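Local coordinates for magnetosome protein MamA (Magnetospirillum gryphiswaldense, PDB 3AS8), which is a tetratricopeptide-repeat protein associated with magnetosomes that recognises copies of itself and so promotes assembly of a larger protein complex, at residues A79-L82 with G83-V87. Residues are numbered along the deposited sequence; the frame is centred on the assembly and turned at random.
Sequences ATVL and GLTYV
Thr85 grips the carbonyl of Val81 twice: its backbone N lies 2.8 Å from Val81 O, and its hydroxyl OG1 donates to the same oxygen over 2.9 Å. The two donors approach differently, the N-H only modestly tilted from the carbonyl plane, the hydroxyl above it, 40° out. With chi1 at -61°, OG1 stands anti to the carbonyl carbon of Thr85 and beside its backbone N, which turns the hydroxyl toward the preceding turn, where Val81 O lies. Regular i to i+4 bonds surround this pair; Leu84 N meets Thr80 O at 2.9 Å and Tyr86 N meets Leu82 O at the same length. One turn apart, Leu82 and Tyr86 also pack through their side chains. Leu82 CD1 sits 3.8 Å from the centroid of the Tyr86 ring, 20° off its normal, a CH-pi contact over one face, while Leu82 CG lies 3.6 Å from Tyr86 CE2. Replacing Tyr86 by an alanine would probably uncover this flank of Leu82 and leave the carboxylate of Glu66 without its hydrogen-bond partner, the phenol OH. Elsewhere on the helix, Thr80 CG2 and Leu84 CD1 run alongside at 3.8 Å. These residues make up most of helix 76-88, part of a tetratricopeptide-repeat array: Leu82 touches Leu65 and Ile69 of helix 58-71 and Leu98 of helix 92-105, Thr85 meets Thr62 of helix 58-71, and Leu84 meets Asn111 and Arg115 of helix 110-122.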
loop_
_atom_site.group_PDB
_atom_site.type_symbol
_atom_site.label_atom_id
_atom_site.label_comp_id
_atom_site.label_asym_id
_atom_site.label_seq_id
_atom_site.Cartn_x
_atom_site.Cartn_y
_atom_site.Cartn_z
ATOM N N ALA A 79 -5.775 3.762 5.883
ATOM C CA ALA A 79 -5.011 2.599 6.227
ATOM C C ALA A 79 -4.261 2.014 5.022
ATOM O O ALA A 79 -3.098 1.568 5.167
ATOM C CB ALA A 79 -5.985 1.537 6.919
ATOM N N THR A 80 -4.910 2.043 3.848
ATOM C CA THR A 80 -4.351 1.533 2.585
ATOM C C THR A 80 -3.146 2.351 2.174
ATOM O O THR A 80 -2.023 1.797 1.977
ATOM C CB THR A 80 -5.402 1.501 1.466
ATOM O OG1 THR A 80 -6.533 0.773 1.917
ATOM C CG2 THR A 80 -4.868 0.835 0.171
ATOM N N VAL A 81 -3.303 3.681 2.120
ATOM C CA VAL A 81 -2.183 4.575 1.759
ATOM C C VAL A 81 -1.028 4.403 2.715
ATOM O O VAL A 81 0.130 4.198 2.348
ATOM C CB VAL A 81 -2.554 6.086 1.880
ATOM C CG1 VAL A 81 -1.354 6.933 1.357
ATOM C CG2 VAL A 81 -3.847 6.398 1.131
ATOM N N LEU A 82 -1.349 4.524 3.997
ATOM C CA LEU A 82 -0.312 4.530 4.969
ATOM C C LEU A 82 0.395 3.163 5.016
ATOM O O LEU A 82 1.609 3.113 5.018
ATOM C CB LEU A 82 -0.830 4.884 6.325
ATOM C CG LEU A 82 0.101 4.965 7.510
ATOM C CD1 LEU A 82 1.313 5.929 7.157
ATOM C CD2 LEU A 82 -0.725 5.376 8.852
ATOM N N GLY A 83 -0.371 2.072 5.017
ATOM C CA GLY A 83 0.211 0.721 5.030
ATOM C C GLY A 83 1.076 0.508 3.820
ATOM O O GLY A 83 2.198 0.031 3.930
ATOM N N LEU A 84 0.583 0.842 2.637
ATOM C CA LEU A 84 1.430 0.723 1.451
ATOM C C LEU A 84 2.696 1.582 1.481
ATOM O O LEU A 84 3.773 1.173 0.965
ATOM C CB LEU A 84 0.611 0.991 0.137
ATOM C CG LEU A 84 -0.467 -0.086 -0.105
ATOM C CD1 LEU A 84 -1.399 0.281 -1.304
ATOM C CD2 LEU A 84 0.247 -1.496 -0.267
ATOM N N THR A 85 2.549 2.795 2.018
ATOM C CA THR A 85 3.671 3.704 2.097
ATOM C C THR A 85 4.732 3.149 3.043
ATOM O O THR A 85 5.906 3.183 2.698
ATOM C CB THR A 85 3.302 5.146 2.456
ATOM O OG1 THR A 85 2.426 5.664 1.448
ATOM C CG2 THR A 85 4.554 6.023 2.428
ATOM N N TYR A 86 4.326 2.617 4.183
ATOM C CA TYR A 86 5.276 1.961 5.083
ATOM C C TYR A 86 6.110 0.858 4.435
ATOM O O TYR A 86 7.377 0.781 4.619
ATOM C CB TYR A 86 4.555 1.460 6.294
ATOM C CG TYR A 86 4.143 2.504 7.316
ATOM C CD1 TYR A 86 4.945 3.624 7.633
ATOM C CD2 TYR A 86 3.059 2.254 8.123
ATOM C CE1 TYR A 86 4.552 4.520 8.694
ATOM C CE2 TYR A 86 2.682 3.094 9.144
ATOM C CZ TYR A 86 3.429 4.210 9.442
ATOM O OH TYR A 86 2.959 5.022 10.483
ATOM N N VAL A 87 5.461 -0.001 3.624
ATOM C CA VAL A 87 6.223 -1.055 2.957
ATOM C C VAL A 87 7.263 -0.366 2.061
ATOM O O VAL A 87 8.443 -0.806 1.973
ATOM C CB VAL A 87 5.306 -1.990 2.079
ATOM C CG1 VAL A 87 6.210 -2.972 1.316
ATOM C CG2 VAL A 87 4.205 -2.620 2.947
#